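Local coordinates for protein DUTPase (Staphylococcus phage 11, PDB 4GV8) that hydrolyses dUTP to dUMP and pyrophosphate as a trimeric jelly-roll dUTPase encoded by a staphylococcal phage, and probably has a second, moonlighting role, at residues T34-P39 and Y123-I128; E38-A43 and D95-N100. All coordinates share one frame; numbering follows the deposited sequence.

How the contacts relate
Contacts 1 and 2 start from one continuous run of chain, 34-39 leading into 38-43, and share E38 and P39; their centres lie about 8 Å apart, on the same side of the chain's centre. Strand 35-37 pairs with the late strand 126-128 in a small two-stranded sheet. From strand 35-37 the chain turns at E38-E41 into strand 42-46, an outermost strand, within this chain, of the seven-stranded sheet, next to strand 89-94, whose outgoing loop is 95-100. Packing of L37 on A43 and of Y123 on S99 joins the contacts directly. The corner thus links a peripheral strand pair of the jelly roll to a magnesium site shared by three subunits.

Contact 1: T34-P39 and Y123-I128; sequences TVVLEP and YGTYQI
V35 and L37 pair with I128 and Y126 as the hydrogen-bonded positions of a short antiparallel two-stranded sheet, with V36 and Q127 as the non-hydrogen-bonded pair between them. The strands run at 153° to each other, with axes 4.8 Å apart. V35 and I128 exchange N-H...O bonds in both directions, as do L37 and Y126. L37 N reaches Y126 O at 2.9 Å in a nearly straight bond, whereas Y126 N meets L37 O from above the carbonyl plane. That oxygen also accepts a hydrogen bond from N94, whose amide binds G124 O as well.

Side chains alternate between the faces. V35, L37, Y126 and I128 share one; there V35 and I128 lie side by side, V35 CG1 being 4.2 Å from I128 CB, while L37 CD2 comes within 4.3 Å of I128 CD1. L37 continues this packing onto I92 and A43, and the Y126 ring leads away, its hydroxyl bonded to H72 N. On the face of V36 and Q127, V36 CG2 sits 3.6 Å from Q127 OE1, while Q127 NE2 is hydrogen-bonded to N129 OD1. With V36 CG1 anti to the backbone N (chi1 175°), that methyl is pressed against T125 CG2 at 3.3 Å, tighter than normal van der Waals contact.

Beyond the paired residues, the E38 carboxylate crosses the T125 side chain, and E38 CD stands 3.0 Å from T125 OG1 without a hydrogen bond between them. The threonine hydroxyl bonds instead to Q122 O, and E38 OE2 makes a long, weak ion pair with R121. P39 CG rests 3.8 Å from Y123 O. The chemistry implies a join made by backbone bonds, with apolar packing on the face of L37 and I128 and a more polar, partly exposed face at Q127.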
loop_
_atom_site.group_PDB
_atom_site.type_symbol
_atom_site.label_atom_id
_atom_site.label_comp_id
_atom_site.label_asym_id
_atom_site.label_seq_id
_atom_site.Cartn_x
_atom_site.Cartn_y
_atom_site.Cartn_z
ATOM N N THR B 34 -14.771 4.963 18.446
ATOM C CA THR B 34 -14.519 6.390 18.408
ATOM C C THR B 34 -13.160 6.597 19.038
ATOM O O THR B 34 -12.942 6.214 20.181
ATOM C CB THR B 34 -15.606 7.189 19.140
ATOM O OG1 THR B 34 -16.855 7.003 18.448
ATOM C CG2 THR B 34 -15.264 8.652 19.176
ATOM N N VAL B 35 -12.226 7.127 18.256
ATOM C CA VAL B 35 -10.872 7.370 18.722
ATOM C C VAL B 35 -10.296 8.657 18.106
ATOM O O VAL B 35 -10.493 8.953 16.909
ATOM C CB VAL B 35 -9.965 6.125 18.490
ATOM C CG1 VAL B 35 -9.882 5.773 17.033
ATOM C CG2 VAL B 35 -8.558 6.317 19.068
ATOM N N VAL B 36 -9.637 9.443 18.972
ATOM C CA VAL B 36 -8.877 10.616 18.577
ATOM C C VAL B 36 -7.478 10.146 18.169
ATOM O O VAL B 36 -6.874 9.334 18.850
ATOM C CB VAL B 36 -8.804 11.662 19.734
ATOM C CG1 VAL B 36 -7.902 12.824 19.352
ATOM C CG2 VAL B 36 -10.210 12.178 20.023
ATOM N N LEU B 37 -7.001 10.628 17.034
ATOM C CA LEU B 37 -5.689 10.266 16.512
ATOM C C LEU B 37 -4.936 11.545 16.077
ATOM O O LEU B 37 -5.288 12.205 15.087
ATOM C CB LEU B 37 -5.853 9.260 15.355
ATOM C CG LEU B 37 -4.675 8.313 15.028
ATOM C CD1 LEU B 37 -4.363 7.411 16.245
ATOM C CD2 LEU B 37 -5.007 7.487 13.773
ATOM N N GLU B 38 -3.893 11.880 16.829
ATOM C CA GLU B 38 -3.159 13.122 16.630
ATOM C C GLU B 38 -1.975 12.870 15.683
ATOM O O GLU B 38 -1.620 11.718 15.420
ATOM C CB GLU B 38 -2.710 13.647 18.002
ATOM C CG GLU B 38 -3.882 13.837 18.971
ATOM C CD GLU B 38 -3.846 15.136 19.786
ATOM O OE1 GLU B 38 -2.822 15.853 19.752
ATOM O OE2 GLU B 38 -4.880 15.432 20.463
ATOM N N PRO B 39 -1.374 13.943 15.138
ATOM C CA PRO B 39 -0.272 13.751 14.189
ATOM C C PRO B 39 0.784 12.777 14.673
ATOM O O PRO B 39 1.236 12.806 15.854
ATOM C CB PRO B 39 0.308 15.147 14.026
ATOM C CG PRO B 39 -0.846 16.069 14.315
ATOM C CD PRO B 39 -1.715 15.372 15.305
ATOM N N TYR B 123 -3.659 20.985 16.184
ATOM C CA TYR B 123 -4.125 21.116 14.817
ATOM C C TYR B 123 -3.568 19.920 14.015
ATOM O O TYR B 123 -2.392 19.571 14.162
ATOM C CB TYR B 123 -3.682 22.517 14.208
ATOM C CG TYR B 123 -4.303 22.795 12.824
ATOM C CD1 TYR B 123 -5.612 23.279 12.706
ATOM C CD2 TYR B 123 -3.629 22.486 11.647
ATOM C CE1 TYR B 123 -6.212 23.496 11.454
ATOM C CE2 TYR B 123 -4.214 22.696 10.380
ATOM C CZ TYR B 123 -5.507 23.210 10.289
ATOM O OH TYR B 123 -6.099 23.439 9.054
ATOM N N GLY B 124 -4.420 19.265 13.213
ATOM C CA GLY B 124 -4.015 18.057 12.458
ATOM C C GLY B 124 -4.503 16.745 13.098
ATOM O O GLY B 124 -4.306 15.634 12.555
ATOM N N THR B 125 -5.136 16.882 14.266
ATOM C CA THR B 125 -5.783 15.779 14.968
ATOM C C THR B 125 -7.095 15.443 14.250
ATOM O O THR B 125 -7.834 16.356 13.823
ATOM C CB THR B 125 -6.076 16.168 16.464
ATOM O OG1 THR B 125 -4.849 16.328 17.167
ATOM C CG2 THR B 125 -6.928 15.096 17.142
ATOM N N TYR B 126 -7.362 14.141 14.105
ATOM C CA TYR B 126 -8.626 13.583 13.562
ATOM C C TYR B 126 -9.419 12.890 14.664
ATOM O O TYR B 126 -8.836 12.298 15.594
ATOM C CB TYR B 126 -8.355 12.543 12.449
ATOM C CG TYR B 126 -7.892 13.212 11.177
ATOM C CD1 TYR B 126 -8.796 13.508 10.162
ATOM C CD2 TYR B 126 -6.610 13.583 11.035
ATOM C CE1 TYR B 126 -8.408 14.131 9.012
ATOM C CE2 TYR B 126 -6.177 14.247 9.908
ATOM C CZ TYR B 126 -7.082 14.533 8.899
ATOM O OH TYR B 126 -6.649 15.149 7.766
ATOM N N GLN B 127 -10.747 12.976 14.582
ATOM C CA GLN B 127 -11.581 12.067 15.351
ATOM C C GLN B 127 -12.328 11.093 14.395
ATOM O O GLN B 127 -13.048 11.491 13.468
ATOM C CB GLN B 127 -12.556 12.791 16.266
ATOM C CG GLN B 127 -13.241 11.812 17.238
ATOM C CD GLN B 127 -14.005 12.556 18.267
ATOM O OE1 GLN B 127 -13.423 13.354 18.988
ATOM N NE2 GLN B 127 -15.335 12.373 18.294
ATOM N N ILE B 128 -12.012 9.824 14.572
ATOM C CA ILE B 128 -12.674 8.724 13.887
ATOM C C ILE B 128 -13.826 8.357 14.844
ATOM O O ILE B 128 -13.643 8.209 16.066
ATOM C CB ILE B 128 -11.709 7.513 13.733
ATOM C CG1 ILE B 128 -10.557 7.883 12.796
ATOM C CG2 ILE B 128 -12.433 6.234 13.296
ATOM C CD1 ILE B 128 -9.286 7.154 13.135
#

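Contact 2: E38-A43 and D95-N100; sequences EPQEKA and DAIASN. With MG (magnesium ion), chain H.
The Q40 amide and the D95 carboxylate meet with their planes 50° apart, where the type II beta turn E38-E41 meets the loop 95-100 at the trimer's magnesium site. Two acceptors lie in the amide plane at NE2: D95 OD1 at 3.0 Å and A96 O at 2.7 Å. Both N-H bonds are nearly straight, yet neither acceptor is met flat. NE2 stands 37° out of the carboxylate plane of D95 and above the carbonyl plane of A96, so a single amide nitrogen clasps backbone and side chain of the loop together.

At the edge of the jelly roll, the turn is closed by the bond from E41 N to E38 O. Q40 takes its third position with positive phi (78°), and its side chain bends at chi2, which brings the amide end nearer to D95 and A96. Before it, P39 CB packs on the loop backbone, 3.3 Å from A96 O, and also lies near the A96 methyl and A98 CA.

D95 binds magnesium through OD2 at 2.5 Å, with OD1 at 2.7 Å. D95 of each of the two neighbouring subunits binds it too, consistent with an ion on the trimer axis, and I97 packs on I97 of both neighbours. K93 of the same chain bridges D95 OD1 and Q40 OE1, while K93 of the third subunit bonds to D95 OD2; these positive charges would probably offset the gathered carboxylates. The bond from Q40 to D95 OD1 is consistent with a second-shell role, positioning the carboxylate together with the two K93 side chains.

Two waters of the magnesium shell complete the link: water 1 is hydrogen-bonded to Q40 OE1 at 2.9 Å, and water 2 to D95 O at 2.8 Å.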
loop_
_atom_site.group_PDB
_atom_site.type_symbol
_atom_site.label_atom_id
_atom_site.label_comp_id
_atom_site.label_asym_id
_atom_site.label_seq_id
_atom_site.Cartn_x
_atom_site.Cartn_y
_atom_site.Cartn_z
ATOM N N GLU B 38 -3.893 11.880 16.829
ATOM C CA GLU B 38 -3.159 13.122 16.630
ATOM C C GLU B 38 -1.975 12.870 15.683
ATOM O O GLU B 38 -1.620 11.718 15.420
ATOM C CB GLU B 38 -2.710 13.647 18.002
ATOM C CG GLU B 38 -3.882 13.837 18.971
ATOM C CD GLU B 38 -3.846 15.136 19.786
ATOM O OE1 GLU B 38 -2.822 15.853 19.752
ATOM O OE2 GLU B 38 -4.880 15.432 20.463
ATOM N N PRO B 39 -1.374 13.943 15.138
ATOM C CA PRO B 39 -0.272 13.751 14.189
ATOM C C PRO B 39 0.784 12.777 14.673
ATOM O O PRO B 39 1.236 12.806 15.854
ATOM C CB PRO B 39 0.308 15.147 14.026
ATOM C CG PRO B 39 -0.846 16.069 14.315
ATOM C CD PRO B 39 -1.715 15.372 15.305
ATOM N N GLN B 40 1.108 11.883 13.746
ATOM C CA GLN B 40 2.118 10.858 13.879
ATOM C C GLN B 40 1.672 9.637 14.701
ATOM O O GLN B 40 2.436 8.686 14.796
ATOM C CB GLN B 40 3.442 11.462 14.351
ATOM C CG GLN B 40 4.119 12.311 13.290
ATOM C CD GLN B 40 4.252 11.538 11.988
ATOM O OE1 GLN B 40 5.026 10.595 11.905
ATOM N NE2 GLN B 40 3.487 11.932 10.965
ATOM N N GLU B 41 0.445 9.661 15.237
ATOM C CA GLU B 41 -0.112 8.524 16.043
ATOM C C GLU B 41 -0.618 7.359 15.211
ATOM O O GLU B 41 -1.080 7.540 14.087
ATOM C CB GLU B 41 -1.224 9.002 17.003
ATOM C CG GLU B 41 -0.642 9.971 18.046
ATOM C CD GLU B 41 -1.600 10.349 19.146
ATOM O OE1 GLU B 41 -2.814 10.227 18.935
ATOM O OE2 GLU B 41 -1.131 10.849 20.206
ATOM N N LYS B 42 -0.510 6.168 15.795
ATOM C CA LYS B 42 -0.858 4.886 15.164
ATOM C C LYS B 42 -1.893 4.173 16.062
ATOM O O LYS B 42 -1.865 4.291 17.259
ATOM C CB LYS B 42 0.389 4.000 15.002
ATOM C CG LYS B 42 1.399 4.548 13.989
ATOM C CD LYS B 42 2.725 3.841 14.045
ATOM C CE LYS B 42 2.556 2.331 13.850
ATOM N NZ LYS B 42 2.204 1.965 12.439
ATOM N N ALA B 43 -2.831 3.489 15.428
ATOM C CA ALA B 43 -3.816 2.666 16.100
ATOM C C ALA B 43 -4.276 1.550 15.146
ATOM O O ALA B 43 -4.079 1.608 13.889
ATOM C CB ALA B 43 -5.029 3.519 16.491
ATOM N N ASP B 95 -0.467 10.502 9.479
ATOM C CA ASP B 95 0.875 10.887 8.996
ATOM C C ASP B 95 1.102 12.427 8.829
ATOM O O ASP B 95 2.116 12.869 8.230
ATOM C CB ASP B 95 1.270 10.148 7.707
ATOM C CG ASP B 95 2.751 10.100 7.553
ATOM O OD1 ASP B 95 3.425 10.112 8.618
ATOM O OD2 ASP B 95 3.271 10.080 6.438
ATOM N N ALA B 96 0.187 13.242 9.373
ATOM C CA ALA B 96 0.449 14.695 9.494
ATOM C C ALA B 96 1.627 14.910 10.431
ATOM O O ALA B 96 1.896 14.091 11.341
ATOM C CB ALA B 96 -0.775 15.491 9.966
ATOM N N ILE B 97 2.392 15.966 10.130
ATOM C CA ILE B 97 3.547 16.368 10.924
ATOM C C ILE B 97 3.005 17.073 12.180
ATOM O O ILE B 97 1.973 17.762 12.136
ATOM C CB ILE B 97 4.534 17.300 10.133
ATOM C CG1 ILE B 97 5.281 16.527 9.055
ATOM C CG2 ILE B 97 5.579 17.921 11.060
ATOM C CD1 ILE B 97 5.962 15.274 9.547
ATOM N N ALA B 98 3.697 16.863 13.300
ATOM C CA ALA B 98 3.250 17.389 14.573
ATOM C C ALA B 98 3.176 18.948 14.548
ATOM O O ALA B 98 4.046 19.616 13.979
ATOM C CB ALA B 98 4.127 16.839 15.713
ATOM N N SER B 99 2.099 19.492 15.142
ATOM C CA SER B 99 1.832 20.964 15.285
ATOM C C SER B 99 2.753 21.774 16.275
ATOM O O SER B 99 2.631 23.017 16.363
ATOM C CB SER B 99 0.348 21.172 15.710
ATOM O OG SER B 99 0.168 21.170 17.144
ATOM N N ASN B 100 3.614 21.065 17.031
ATOM C CA ASN B 100 4.483 21.651 18.084
ATOM C C ASN B 100 3.696 22.508 19.129
ATOM O O ASN B 100 4.232 23.458 19.717
ATOM C CB ASN B 100 5.656 22.421 17.452
HETATM MG MG MG H . 5.625 10.336 7.099
HETATM O O HOH W 1 6.470 10.466 9.446
HETATM O O HOH W 2 4.824 12.493 7.853
HETATM O O HOH W 3 7.704 11.774 6.696
#